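Local structure of O-phospho-L-seryl-tRNA:Cys-tRNA synthase (Methanocaldococcus jannaschii DSM 2661, 5X6B) at residues R53-L58 and E373-G378; E124-V129 and Y148-A153; E319-T324 and P343-L348. The protein probably uses pyridoxal phosphate to convert the O-phosphoserine carried by a tRNA(Cys) into cysteine, yielding Cys-tRNA. One frame throughout, in Å; residues are numbered along the deposited sequence.

In the fold
Contact 2 belongs to the large mixed sheet and its helices, the part that also holds Lys255, the lysine modified by pyridoxal phosphate. Its nearest atom is about 18 Å from the bound nucleic acid. Contacts 1 and 3 lie elsewhere in the chain, about 35 Å and 38 Å from the nucleic acid by nearest atoms. They are near each other, with nearest atoms about 7 Å apart but no touch. The centre of contact 2 is 33 Å from that of contact 1 and 27 Å from that of contact 3, in each case across the centre of the chain. Contact 1 joins segments 315 residues apart, and the loop it closes encloses both others.

Contact 1: residues R53-L58 and E373-G378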
ATOM      1  N   ARG B  53       6.041 -10.215  14.345  1.00 88.11           N
ATOM      2  CA  ARG B  53       7.430  -9.876  14.642  1.00 73.47           C
ATOM      3  C   ARG B  53       8.066 -10.835  15.633  1.00 70.06           C
ATOM      4  O   ARG B  53       9.214 -10.657  16.028  1.00 60.10           O
ATOM      5  CB  ARG B  53       7.525  -8.456  15.181  1.00 60.19           C
ATOM      6  CG  ARG B  53       7.323  -7.398  14.126  1.00 59.51           C
ATOM      7  CD  ARG B  53       7.081  -6.059  14.772  1.00 64.51           C
ATOM      8  NE  ARG B  53       6.740  -5.043  13.787  1.00 67.18           N
ATOM      9  CZ  ARG B  53       5.564  -4.963  13.175  1.00 60.47           C
ATOM     10  NH1 ARG B  53       5.352  -3.998  12.301  1.00 56.76           N
ATOM     11  NH2 ARG B  53       4.603  -5.841  13.434  1.00 57.14           N
ATOM     12  N   GLU B  54       7.314 -11.855  16.028  1.00 75.36           N
ATOM     13  CA  GLU B  54       7.804 -12.830  16.986  1.00 73.55           C
ATOM     14  C   GLU B  54       8.315 -14.088  16.288  1.00 75.47           C
ATOM     15  O   GLU B  54       8.798 -15.017  16.933  1.00 76.18           O
ATOM     16  CB  GLU B  54       6.698 -13.187  17.977  1.00 82.37           C
ATOM     17  CG  GLU B  54       6.024 -11.976  18.587  1.00 88.72           C
ATOM     18  CD  GLU B  54       5.761 -12.144  20.065  1.00106.26           C
ATOM     19  OE1 GLU B  54       5.844 -13.289  20.558  1.00107.77           O
ATOM     20  OE2 GLU B  54       5.476 -11.129  20.736  1.00108.35           O
ATOM     21  N   PHE B  55       8.204 -14.116  14.966  1.00 66.39           N
ATOM     22  CA  PHE B  55       8.569 -15.304  14.210  1.00 64.96           C
ATOM     23  C   PHE B  55       9.366 -14.976  12.961  1.00 64.50           C
ATOM     24  O   PHE B  55       9.222 -13.899  12.379  1.00 60.90           O
ATOM     25  CB  PHE B  55       7.320 -16.092  13.810  1.00 63.61           C
ATOM     26  CG  PHE B  55       6.610 -16.737  14.961  1.00 68.11           C
ATOM     27  CD1 PHE B  55       7.025 -17.962  15.449  1.00 73.49           C
ATOM     28  CD2 PHE B  55       5.518 -16.126  15.548  1.00 76.14           C
ATOM     29  CE1 PHE B  55       6.372 -18.565  16.508  1.00 73.72           C
ATOM     30  CE2 PHE B  55       4.860 -16.725  16.605  1.00 86.29           C
ATOM     31  CZ  PHE B  55       5.287 -17.946  17.086  1.00 76.67           C
ATOM     32  N   ILE B  56      10.216 -15.915  12.563  1.00 56.47           N
ATOM     33  CA  ILE B  56      10.766 -15.914  11.220  1.00 51.34           C
ATOM     34  C   ILE B  56       9.780 -16.660  10.331  1.00 58.13           C
ATOM     35  O   ILE B  56       9.405 -17.802  10.620  1.00 48.23           O
ATOM     36  CB  ILE B  56      12.151 -16.585  11.149  1.00 58.19           C
ATOM     37  CG1 ILE B  56      13.163 -15.827  12.007  1.00 50.52           C
ATOM     38  CG2 ILE B  56      12.632 -16.658   9.711  1.00 50.69           C
ATOM     39  CD1 ILE B  56      14.524 -16.476  12.041  1.00 52.32           C
ATOM     40  N   ASN B  57       9.339 -16.002   9.265  1.00 50.63           N
ATOM     41  CA  ASN B  57       8.418 -16.616   8.323  1.00 57.22           C
ATOM     42  C   ASN B  57       9.181 -17.234   7.161  1.00 52.91           C
ATOM     43  O   ASN B  57       9.882 -16.533   6.429  1.00 47.93           O
ATOM     44  CB  ASN B  57       7.406 -15.588   7.809  1.00 57.23           C
ATOM     45  CG  ASN B  57       6.216 -16.233   7.129  1.00 58.74           C
ATOM     46  OD1 ASN B  57       6.284 -17.380   6.688  1.00 62.93           O
ATOM     47  ND2 ASN B  57       5.117 -15.496   7.037  1.00 66.50           N
ATOM     48  N   LEU B  58       9.036 -18.545   6.993  1.00 50.78           N
ATOM     49  CA  LEU B  58       9.753 -19.266   5.946  1.00 58.19           C
ATOM     50  C   LEU B  58       8.914 -19.485   4.688  1.00 59.07           C
ATOM     51  O   LEU B  58       9.377 -20.118   3.738  1.00 60.86           O
ATOM     52  CB  LEU B  58      10.239 -20.615   6.474  1.00 50.56           C
ATOM     53  CG  LEU B  58      11.314 -20.563   7.562  1.00 55.87           C
ATOM     54  CD1 LEU B  58      11.737 -21.966   7.965  1.00 45.06           C
ATOM     55  CD2 LEU B  58      12.513 -19.743   7.098  1.00 49.73           C
ATOM     56  N   GLU B 373       7.249 -27.726  17.138  1.00 70.59           N
ATOM     57  CA  GLU B 373       8.648 -27.607  17.531  1.00 61.75           C
ATOM     58  C   GLU B 373       9.290 -26.356  16.934  1.00 61.19           C
ATOM     59  O   GLU B 373      10.237 -25.812  17.494  1.00 70.70           O
ATOM     60  CB  GLU B 373       9.433 -28.854  17.115  1.00 67.63           C
ATOM     61  CG  GLU B 373       9.199 -30.081  17.987  1.00 73.66           C
ATOM     62  CD  GLU B 373       9.555 -29.852  19.443  1.00 80.53           C
ATOM     63  OE1 GLU B 373      10.610 -29.239  19.715  1.00 93.01           O
ATOM     64  OE2 GLU B 373       8.775 -30.285  20.318  1.00 84.84           O
ATOM     65  N   LEU B 374       8.772 -25.910  15.794  1.00 62.88           N
ATOM     66  CA  LEU B 374       9.278 -24.707  15.138  1.00 54.53           C
ATOM     67  C   LEU B 374       8.753 -23.443  15.811  1.00 64.80           C
ATOM     68  O   LEU B 374       9.497 -22.482  16.012  1.00 62.31           O
ATOM     69  CB  LEU B 374       8.895 -24.698  13.654  1.00 61.37           C
ATOM     70  CG  LEU B 374       9.658 -25.603  12.683  1.00 60.40           C
ATOM     71  CD1 LEU B 374       9.028 -25.541  11.310  1.00 61.01           C
ATOM     72  CD2 LEU B 374      11.119 -25.210  12.603  1.00 61.06           C
ATOM     73  N   LYS B 375       7.465 -23.447  16.146  1.00 62.39           N
ATOM     74  CA  LYS B 375       6.842 -22.302  16.796  1.00 70.70           C
ATOM     75  C   LYS B 375       7.467 -22.101  18.171  1.00 64.93           C
ATOM     76  O   LYS B 375       7.693 -20.969  18.605  1.00 67.45           O
ATOM     77  CB  LYS B 375       5.325 -22.496  16.902  1.00 72.42           C
ATOM     78  CG  LYS B 375       4.705 -22.008  18.202  1.00 90.16           C
ATOM     79  CD  LYS B 375       3.402 -22.734  18.497  1.00 89.13           C
ATOM     80  CE  LYS B 375       2.702 -22.143  19.711  1.00 92.39           C
ATOM     81  NZ  LYS B 375       1.433 -22.865  19.997  1.00 99.46           N
ATOM     82  N   LYS B 376       7.769 -23.214  18.833  1.00 67.55           N
ATOM     83  CA  LYS B 376       8.433 -23.201  20.132  1.00 66.11           C
ATOM     84  C   LYS B 376       9.794 -22.506  20.045  1.00 66.80           C
ATOM     85  O   LYS B 376      10.305 -21.990  21.038  1.00 66.29           O
ATOM     86  CB  LYS B 376       8.593 -24.632  20.655  1.00 66.26           C
ATOM     87  CG  LYS B 376       9.089 -24.741  22.089  1.00 84.79           C
ATOM     88  CD  LYS B 376       8.649 -26.058  22.721  1.00100.90           C
ATOM     89  CE  LYS B 376       8.958 -26.098  24.213  1.00105.38           C
ATOM     90  NZ  LYS B 376       8.605 -27.413  24.822  1.00101.72           N
ATOM     91  N   ARG B 377      10.370 -22.486  18.849  1.00 65.88           N
ATOM     92  CA  ARG B 377      11.656 -21.836  18.632  1.00 61.89           C
ATOM     93  C   ARG B 377      11.505 -20.600  17.751  1.00 62.46           C
ATOM     94  O   ARG B 377      12.469 -20.145  17.133  1.00 52.24           O
ATOM     95  CB  ARG B 377      12.649 -22.819  18.013  1.00 49.64           C
ATOM     96  CG  ARG B 377      12.606 -24.177  18.678  1.00 69.17           C
ATOM     97  CD  ARG B 377      13.825 -25.020  18.375  1.00 64.18           C
ATOM     98  NE  ARG B 377      13.749 -26.302  19.066  1.00 74.25           N
ATOM     99  CZ  ARG B 377      14.797 -27.079  19.318  1.00 84.15           C
ATOM    100  NH1 ARG B 377      14.634 -28.236  19.948  1.00 88.16           N
ATOM    101  NH2 ARG B 377      16.010 -26.691  18.950  1.00 63.03           N
ATOM    102  N   GLY B 378      10.287 -20.068  17.693  1.00 58.76           N
ATOM    103  CA  GLY B 378      10.035 -18.799  17.031  1.00 56.79           C
ATOM    104  C   GLY B 378      10.123 -18.838  15.518  1.00 56.04           C
ATOM    105  O   GLY B 378      10.526 -17.858  14.887  1.00 48.13           O
TER
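Phe55 and Gly378 come within 4.7 Å, CA to CA, where the backbones meet through one hydrogen bond, from Ile56 N to Gly378 O. The bond is 3.0 Å long and fairly straight, 161° at the hydrogen. Phe55 CA also makes a C-H...O contact with Gly378 O, so the same oxygen takes both approaches. Ile56 goes on to bond the backbone of Gly380, which extends the pairing into the short parallel sheet of strands 56-57 and 379-380.

The side-chain contact is mainly that of the Phe55 ring. With CG beside the backbone N (chi1 -69°), the ring reaches the turn 375-378. Its CD1 lies against Gly378 C. Its CE1 comes to 3.5 Å from Lys375 O, which lies at the ring edge near the ring plane. CE1 also touches Lys375 CB at 4.1 Å, while the extended rest of the lysine leads away.

Gly378 has a positive phi of 72°. It is the C-prime residue of a Schellman motif that ends the helix, in which Gly378 N bonds Lys375 O and Ile379 N bonds Leu374 O. Arg53 turns elsewhere, making a salt bridge with an acidic side chain of another protein's chain and a cation-pi contact with Tyr76 of the second subunit.

The Schellman turn leaves Gly378 O to accept from Ile56 N, and the phenylalanine ring packs beside the turn. The helix end thus passes directly into the pairing of strands 56-57 and 379-380.

Contact 2: residues E124-V129 and Y148-A153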
ATOM      1  N   GLU B 124      -4.461 -10.919 -12.354  1.00 62.37           N
ATOM      2  CA  GLU B 124      -5.201  -9.987 -13.193  1.00 59.91           C
ATOM      3  C   GLU B 124      -4.462  -9.676 -14.485  1.00 58.68           C
ATOM      4  O   GLU B 124      -5.085  -9.484 -15.526  1.00 68.97           O
ATOM      5  CB  GLU B 124      -5.487  -8.691 -12.425  1.00 64.95           C
ATOM      6  CG  GLU B 124      -6.419  -8.862 -11.226  1.00 76.40           C
ATOM      7  CD  GLU B 124      -7.883  -9.058 -11.623  1.00113.70           C
ATOM      8  OE1 GLU B 124      -8.193  -9.061 -12.836  1.00 89.91           O
ATOM      9  OE2 GLU B 124      -8.727  -9.208 -10.710  1.00117.00           O
ATOM     10  N   GLY B 125      -3.137  -9.632 -14.414  1.00 53.65           N
ATOM     11  CA  GLY B 125      -2.322  -9.375 -15.588  1.00 56.23           C
ATOM     12  C   GLY B 125      -2.485 -10.464 -16.633  1.00 57.90           C
ATOM     13  O   GLY B 125      -2.537 -10.185 -17.832  1.00 50.22           O
ATOM     14  N   LYS B 126      -2.571 -11.708 -16.175  1.00 47.24           N
ATOM     15  CA  LYS B 126      -2.777 -12.836 -17.068  1.00 62.19           C
ATOM     16  C   LYS B 126      -4.160 -12.766 -17.684  1.00 64.92           C
ATOM     17  O   LYS B 126      -4.319 -12.875 -18.900  1.00 55.76           O
ATOM     18  CB  LYS B 126      -2.623 -14.166 -16.329  1.00 58.44           C
ATOM     19  CG  LYS B 126      -1.249 -14.451 -15.764  1.00 56.51           C
ATOM     20  CD  LYS B 126      -1.322 -15.709 -14.923  1.00 57.43           C
ATOM     21  CE  LYS B 126      -0.029 -15.996 -14.212  1.00 48.97           C
ATOM     22  NZ  LYS B 126      -0.192 -17.174 -13.316  1.00 61.14           N
ATOM     23  N   PHE B 127      -5.160 -12.596 -16.824  1.00 61.12           N
ATOM     24  CA  PHE B 127      -6.542 -12.532 -17.265  1.00 55.23           C
ATOM     25  C   PHE B 127      -6.745 -11.424 -18.286  1.00 60.40           C
ATOM     26  O   PHE B 127      -7.479 -11.598 -19.256  1.00 64.84           O
ATOM     27  CB  PHE B 127      -7.487 -12.323 -16.087  1.00 50.32           C
ATOM     28  CG  PHE B 127      -8.918 -12.149 -16.500  1.00 68.28           C
ATOM     29  CD1 PHE B 127      -9.617 -13.202 -17.074  1.00 67.99           C
ATOM     30  CD2 PHE B 127      -9.561 -10.937 -16.327  1.00 62.22           C
ATOM     31  CE1 PHE B 127     -10.933 -13.049 -17.466  1.00 64.85           C
ATOM     32  CE2 PHE B 127     -10.875 -10.776 -16.713  1.00 66.69           C
ATOM     33  CZ  PHE B 127     -11.564 -11.835 -17.285  1.00 75.48           C
ATOM     34  N   ILE B 128      -6.078 -10.295 -18.071  1.00 57.70           N
ATOM     35  CA  ILE B 128      -6.191  -9.156 -18.974  1.00 61.26           C
ATOM     36  C   ILE B 128      -5.736  -9.499 -20.386  1.00 59.23           C
ATOM     37  O   ILE B 128      -6.458  -9.236 -21.348  1.00 73.01           O
ATOM     38  CB  ILE B 128      -5.387  -7.948 -18.461  1.00 59.26           C
ATOM     39  CG1 ILE B 128      -6.151  -7.257 -17.333  1.00 59.31           C
ATOM     40  CG2 ILE B 128      -5.141  -6.951 -19.580  1.00 60.53           C
ATOM     41  CD1 ILE B 128      -5.348  -6.222 -16.608  1.00 58.13           C
ATOM     42  N   VAL B 129      -4.554 -10.093 -20.518  1.00 58.24           N
ATOM     43  CA  VAL B 129      -4.050 -10.425 -21.849  1.00 76.20           C
ATOM     44  C   VAL B 129      -4.838 -11.593 -22.452  1.00 68.43           C
ATOM     45  O   VAL B 129      -5.038 -11.647 -23.661  1.00 55.46           O
ATOM     46  CB  VAL B 129      -2.535 -10.761 -21.838  1.00 73.10           C
ATOM     47  CG1 VAL B 129      -1.732  -9.564 -21.364  1.00 54.09           C
ATOM     48  CG2 VAL B 129      -2.243 -11.979 -20.981  1.00 70.78           C
ATOM     49  N   TYR B 148      -1.749 -22.230 -10.469  1.00 56.27           N
ATOM     50  CA  TYR B 148      -3.175 -22.503 -10.649  1.00 58.89           C
ATOM     51  C   TYR B 148      -3.925 -21.308 -11.233  1.00 60.20           C
ATOM     52  O   TYR B 148      -4.921 -21.476 -11.934  1.00 60.38           O
ATOM     53  CB  TYR B 148      -3.819 -22.931  -9.320  1.00 46.94           C
ATOM     54  CG  TYR B 148      -4.061 -21.813  -8.318  1.00 66.17           C
ATOM     55  CD1 TYR B 148      -5.222 -21.045  -8.368  1.00 68.84           C
ATOM     56  CD2 TYR B 148      -3.146 -21.547  -7.308  1.00 58.32           C
ATOM     57  CE1 TYR B 148      -5.453 -20.034  -7.455  1.00 72.22           C
ATOM     58  CE2 TYR B 148      -3.369 -20.536  -6.391  1.00 72.69           C
ATOM     59  CZ  TYR B 148      -4.523 -19.780  -6.470  1.00 79.96           C
ATOM     60  OH  TYR B 148      -4.751 -18.773  -5.560  1.00 69.63           O
ATOM     61  N   THR B 149      -3.439 -20.103 -10.954  1.00 59.61           N
ATOM     62  CA  THR B 149      -4.085 -18.898 -11.453  1.00 59.62           C
ATOM     63  C   THR B 149      -3.974 -18.773 -12.969  1.00 56.39           C
ATOM     64  O   THR B 149      -4.739 -18.041 -13.588  1.00 55.10           O
ATOM     65  CB  THR B 149      -3.498 -17.633 -10.804  1.00 58.36           C
ATOM     66  OG1 THR B 149      -2.102 -17.535 -11.111  1.00 52.27           O
ATOM     67  CG2 THR B 149      -3.688 -17.687  -9.303  1.00 53.90           C
ATOM     68  N   SER B 150      -3.017 -19.471 -13.568  1.00 58.91           N
ATOM     69  CA  SER B 150      -2.924 -19.482 -15.024  1.00 65.62           C
ATOM     70  C   SER B 150      -4.085 -20.288 -15.601  1.00 60.43           C
ATOM     71  O   SER B 150      -4.658 -19.933 -16.633  1.00 56.95           O
ATOM     72  CB  SER B 150      -1.585 -20.056 -15.483  1.00 59.22           C
ATOM     73  OG  SER B 150      -0.521 -19.191 -15.140  1.00 62.87           O
ATOM     74  N   TYR B 151      -4.430 -21.371 -14.913  1.00 55.18           N
ATOM     75  CA  TYR B 151      -5.565 -22.200 -15.295  1.00 60.10           C
ATOM     76  C   TYR B 151      -6.890 -21.486 -15.048  1.00 69.04           C
ATOM     77  O   TYR B 151      -7.766 -21.463 -15.915  1.00 68.97           O
ATOM     78  CB  TYR B 151      -5.536 -23.524 -14.530  1.00 62.37           C
ATOM     79  CG  TYR B 151      -4.309 -24.352 -14.822  1.00 80.44           C
ATOM     80  CD1 TYR B 151      -4.272 -25.209 -15.916  1.00 60.02           C
ATOM     81  CD2 TYR B 151      -3.183 -24.275 -14.007  1.00 69.37           C
ATOM     82  CE1 TYR B 151      -3.151 -25.969 -16.191  1.00 72.73           C
ATOM     83  CE2 TYR B 151      -2.055 -25.032 -14.276  1.00 67.15           C
ATOM     84  CZ  TYR B 151      -2.046 -25.877 -15.370  1.00 78.80           C
ATOM     85  OH  TYR B 151      -0.927 -26.632 -15.642  1.00 83.12           O
ATOM     86  N   VAL B 152      -7.030 -20.901 -13.860  1.00 68.89           N
ATOM     87  CA  VAL B 152      -8.274 -20.252 -13.467  1.00 56.98           C
ATOM     88  C   VAL B 152      -8.545 -19.013 -14.323  1.00 58.46           C
ATOM     89  O   VAL B 152      -9.688 -18.745 -14.687  1.00 62.15           O
ATOM     90  CB  VAL B 152      -8.257 -19.870 -11.974  1.00 59.70           C
ATOM     91  CG1 VAL B 152      -9.568 -19.208 -11.566  1.00 54.20           C
ATOM     92  CG2 VAL B 152      -8.006 -21.104 -11.124  1.00 61.79           C
ATOM     93  N   ALA B 153      -7.495 -18.272 -14.662  1.00 56.82           N
ATOM     94  CA  ALA B 153      -7.659 -17.084 -15.492  1.00 61.08           C
ATOM     95  C   ALA B 153      -8.063 -17.471 -16.909  1.00 66.15           C
ATOM     96  O   ALA B 153      -8.820 -16.752 -17.562  1.00 60.37           O
ATOM     97  CB  ALA B 153      -6.383 -16.252 -15.511  1.00 40.06           C
TER
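Lys126 NZ is held by two hydroxyls of helix 148-156. It donates to Ser150 OG at 2.7 Å and to Thr149 OG1 at 2.9 Å. Seen from NZ the two oxygens are about 109° apart, which suits a tetrahedral ammonium group. The lysine chain is extended beyond CG, and this carries NZ across the gap between the helices. On the way CD passes 3.6 Å from Ser150 OG. The side chains of Lys126 and Thr149 cross at about a right angle. Thr149 OG1 has a second partner in His147 ND1, so this hydroxyl joins the lysine to the residues just before the helix.

The two helices flank the mixed seven-stranded sheet whose strand order, with the one antiparallel strand 264-268, matches fold type I of the pyridoxal phosphate enzymes. Helix 122-132 leads from edge strand 115-119 into strand 139-143. Helix 148-156 then makes the beta-alpha-beta crossover to the adjacent parallel strand 160-166. The short helical segments run roughly parallel, 35° apart, with axes 9.2 Å apart at closest approach. Lys126 also packs on Leu227 and Asn229 of strand 226-229.

One turn further along helix 148-156, and at the next residue of the other helix, the contact becomes apolar. Ala153 CB faces helix 122-132 and sits 4.1 Å from Phe127 CB. The Phe127 ring, with CG anti to the backbone N (chi1 176°), turns its edge to the neighbouring backbone. There CD1 lies 3.7 Å from Ala153 O, in the plane of the ring. Phe127 makes a cation-pi contact with Arg156 of its own chain, and Arg156 of the second subunit also packs on it.

Contact 3: residues E319-T324 and P343-L348; sequences EELKKT and PKEHDL
Thr324 CB leads toward the loop 343-348. It is 4.2 Å from Asp347 CA. From there the two branches part. OG1 lies beside the backbone N (chi1 -58°), where it donates to Glu320 O of its own helix at 2.8 Å. Thr324 N reaches the same oxygen from the opposite face of the carbonyl plane. OG1 also touches Asp347 CA at 3.4 Å. The methyl CG2 meets His346 O at 3.5 Å and Lys344 CB at 3.9 Å.

One turn earlier Leu321 forks against the same loop. Its CD2 packs on the backbone at His346 N, 3.4 Å away. Its CD1 lies against the carboxylate of Glu345, 3.5 Å from OE1. That carboxylate has a salt bridge from its OE2 to Arg325. Asp347 OD1 pairs with Arg236, and His346 NE2 bonds Tyr232 O.

The segment 343-348 is part of the connection, along the chain, from strand 337-338 to strand 349-352 of the small antiparallel sheet. It runs past one side of helix 317-331, while Lys322 and Lys323 of that helix touch helix 399-415.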
ATOM      1  N   GLU B 319      23.749 -13.229  -3.686  1.00 49.64           N
ATOM      2  CA  GLU B 319      23.895 -13.362  -2.242  1.00 49.02           C
ATOM      3  C   GLU B 319      22.739 -14.155  -1.631  1.00 52.95           C
ATOM      4  O   GLU B 319      22.931 -14.913  -0.679  1.00 61.42           O
ATOM      5  CB  GLU B 319      24.005 -11.984  -1.594  1.00 47.94           C
ATOM      6  CG  GLU B 319      25.191 -11.182  -2.114  1.00 72.73           C
ATOM      7  CD  GLU B 319      25.233  -9.759  -1.588  1.00 85.10           C
ATOM      8  OE1 GLU B 319      24.309  -9.368  -0.842  1.00 87.34           O
ATOM      9  OE2 GLU B 319      26.181  -9.024  -1.942  1.00 90.60           O
ATOM     10  N   GLU B 320      21.543 -13.994  -2.189  1.00 55.25           N
ATOM     11  CA  GLU B 320      20.378 -14.727  -1.700  1.00 49.31           C
ATOM     12  C   GLU B 320      20.444 -16.190  -2.139  1.00 57.25           C
ATOM     13  O   GLU B 320      19.991 -17.084  -1.418  1.00 46.76           O
ATOM     14  CB  GLU B 320      19.084 -14.076  -2.195  1.00 42.24           C
ATOM     15  CG  GLU B 320      18.997 -12.579  -1.936  1.00 47.86           C
ATOM     16  CD  GLU B 320      18.911 -12.236  -0.456  1.00 56.55           C
ATOM     17  OE1 GLU B 320      18.253 -12.985   0.305  1.00 46.76           O
ATOM     18  OE2 GLU B 320      19.505 -11.212  -0.056  1.00 54.45           O
ATOM     19  N   LEU B 321      21.003 -16.435  -3.324  1.00 48.65           N
ATOM     20  CA  LEU B 321      21.226 -17.809  -3.774  1.00 59.22           C
ATOM     21  C   LEU B 321      22.230 -18.506  -2.865  1.00 50.33           C
ATOM     22  O   LEU B 321      22.073 -19.685  -2.529  1.00 41.90           O
ATOM     23  CB  LEU B 321      21.710 -17.842  -5.226  1.00 62.75           C
ATOM     24  CG  LEU B 321      20.640 -17.477  -6.255  1.00 59.78           C
ATOM     25  CD1 LEU B 321      21.194 -17.503  -7.664  1.00 51.26           C
ATOM     26  CD2 LEU B 321      19.465 -18.421  -6.121  1.00 43.88           C
ATOM     27  N   LYS B 322      23.252 -17.760  -2.459  1.00 55.33           N
ATOM     28  CA  LYS B 322      24.238 -18.260  -1.506  1.00 52.68           C
ATOM     29  C   LYS B 322      23.585 -18.683  -0.195  1.00 47.90           C
ATOM     30  O   LYS B 322      23.930 -19.728   0.361  1.00 47.78           O
ATOM     31  CB  LYS B 322      25.310 -17.206  -1.243  1.00 43.85           C
ATOM     32  CG  LYS B 322      26.379 -17.660  -0.276  1.00 46.25           C
ATOM     33  CD  LYS B 322      27.453 -16.603  -0.115  1.00 48.88           C
ATOM     34  CE  LYS B 322      28.468 -17.028   0.927  1.00 45.13           C
ATOM     35  NZ  LYS B 322      29.476 -15.965   1.216  1.00 44.71           N
ATOM     36  N   LYS B 323      22.641 -17.880   0.294  1.00 41.94           N
ATOM     37  CA  LYS B 323      21.909 -18.235   1.507  1.00 45.83           C
ATOM     38  C   LYS B 323      21.116 -19.504   1.270  1.00 50.01           C
ATOM     39  O   LYS B 323      21.056 -20.390   2.128  1.00 46.04           O
ATOM     40  CB  LYS B 323      20.964 -17.115   1.945  1.00 53.35           C
ATOM     41  CG  LYS B 323      21.626 -15.789   2.278  1.00 46.94           C
ATOM     42  CD  LYS B 323      20.562 -14.753   2.589  1.00 50.49           C
ATOM     43  CE  LYS B 323      21.147 -13.361   2.711  1.00 53.13           C
ATOM     44  NZ  LYS B 323      20.068 -12.333   2.761  1.00 47.02           N
ATOM     45  N   THR B 324      20.511 -19.572   0.088  1.00 45.27           N
ATOM     46  CA  THR B 324      19.669 -20.690  -0.301  1.00 45.83           C
ATOM     47  C   THR B 324      20.467 -21.985  -0.370  1.00 52.88           C
ATOM     48  O   THR B 324      20.084 -23.002   0.216  1.00 51.61           O
ATOM     49  CB  THR B 324      19.016 -20.428  -1.669  1.00 57.10           C
ATOM     50  OG1 THR B 324      18.257 -19.214  -1.613  1.00 47.67           O
ATOM     51  CG2 THR B 324      18.115 -21.583  -2.070  1.00 39.53           C
ATOM     52  N   PRO B 343      22.031 -27.156  -9.118  1.00 65.89           N
ATOM     53  CA  PRO B 343      21.805 -26.447  -7.855  1.00 61.79           C
ATOM     54  C   PRO B 343      20.723 -25.377  -7.983  1.00 62.79           C
ATOM     55  O   PRO B 343      20.368 -25.004  -9.102  1.00 63.39           O
ATOM     56  CB  PRO B 343      23.162 -25.813  -7.576  1.00 61.19           C
ATOM     57  CG  PRO B 343      23.695 -25.521  -8.938  1.00 62.87           C
ATOM     58  CD  PRO B 343      23.227 -26.652  -9.818  1.00 71.72           C
ATOM     59  N   LYS B 344      20.222 -24.888  -6.853  1.00 65.91           N
ATOM     60  CA  LYS B 344      19.163 -23.886  -6.857  1.00 47.63           C
ATOM     61  C   LYS B 344      19.585 -22.611  -7.573  1.00 53.46           C
ATOM     62  O   LYS B 344      20.637 -22.045  -7.285  1.00 56.34           O
ATOM     63  CB  LYS B 344      18.734 -23.550  -5.429  1.00 47.09           C
ATOM     64  CG  LYS B 344      17.982 -24.658  -4.710  1.00 49.24           C
ATOM     65  CD  LYS B 344      16.743 -25.097  -5.475  1.00 59.49           C
ATOM     66  CE  LYS B 344      15.762 -23.956  -5.702  1.00 61.31           C
ATOM     67  NZ  LYS B 344      14.506 -24.445  -6.349  1.00 59.75           N
ATOM     68  N   GLU B 345      18.763 -22.178  -8.524  1.00 61.16           N
ATOM     69  CA  GLU B 345      18.934 -20.871  -9.144  1.00 66.90           C
ATOM     70  C   GLU B 345      17.756 -19.995  -8.730  1.00 50.22           C
ATOM     71  O   GLU B 345      17.436 -19.001  -9.380  1.00 44.52           O
ATOM     72  CB  GLU B 345      19.036 -20.985 -10.667  1.00 56.00           C
ATOM     73  CG  GLU B 345      20.466 -20.909 -11.207  1.00 74.97           C
ATOM     74  CD  GLU B 345      21.172 -19.607 -10.862  1.00 81.71           C
ATOM     75  OE1 GLU B 345      20.528 -18.536 -10.922  1.00 85.51           O
ATOM     76  OE2 GLU B 345      22.374 -19.658 -10.523  1.00 82.89           O
ATOM     77  N   HIS B 346      17.119 -20.389  -7.630  1.00 43.46           N
ATOM     78  CA  HIS B 346      16.042 -19.621  -7.017  1.00 54.61           C
ATOM     79  C   HIS B 346      16.012 -19.944  -5.527  1.00 57.02           C
ATOM     80  O   HIS B 346      16.578 -20.946  -5.097  1.00 59.27           O
ATOM     81  CB  HIS B 346      14.700 -19.944  -7.673  1.00 50.00           C
ATOM     82  CG  HIS B 346      13.582 -19.031  -7.263  1.00 45.37           C
ATOM     83  ND1 HIS B 346      12.699 -19.346  -6.250  1.00 48.17           N
ATOM     84  CD2 HIS B 346      13.191 -17.830  -7.745  1.00 39.17           C
ATOM     85  CE1 HIS B 346      11.814 -18.373  -6.125  1.00 50.81           C
ATOM     86  NE2 HIS B 346      12.086 -17.440  -7.019  1.00 44.87           N
ATOM     87  N   ASP B 347      15.342 -19.105  -4.745  1.00 48.07           N
ATOM     88  CA  ASP B 347      15.346 -19.239  -3.287  1.00 44.21           C
ATOM     89  C   ASP B 347      14.259 -20.174  -2.751  1.00 50.29           C
ATOM     90  O   ASP B 347      14.299 -20.578  -1.588  1.00 53.98           O
ATOM     91  CB  ASP B 347      15.202 -17.858  -2.657  1.00 48.97           C
ATOM     92  CG  ASP B 347      13.978 -17.123  -3.163  1.00 54.79           C
ATOM     93  OD1 ASP B 347      12.852 -17.520  -2.799  1.00 52.70           O
ATOM     94  OD2 ASP B 347      14.131 -16.183  -3.978  1.00 57.67           O
ATOM     95  N   LEU B 348      13.286 -20.519  -3.589  1.00 56.36           N
ATOM     96  CA  LEU B 348      12.224 -21.418  -3.156  1.00 45.79           C
ATOM     97  C   LEU B 348      12.755 -22.844  -3.121  1.00 55.91           C
ATOM     98  O   LEU B 348      13.101 -23.410  -4.155  1.00 52.49           O
ATOM     99  CB  LEU B 348      11.008 -21.312  -4.082  1.00 51.49           C
ATOM    100  CG  LEU B 348       9.643 -21.834  -3.604  1.00 52.45           C
ATOM    101  CD1 LEU B 348       8.554 -21.378  -4.562  1.00 59.22           C
ATOM    102  CD2 LEU B 348       9.590 -23.349  -3.439  1.00 52.58           C
TER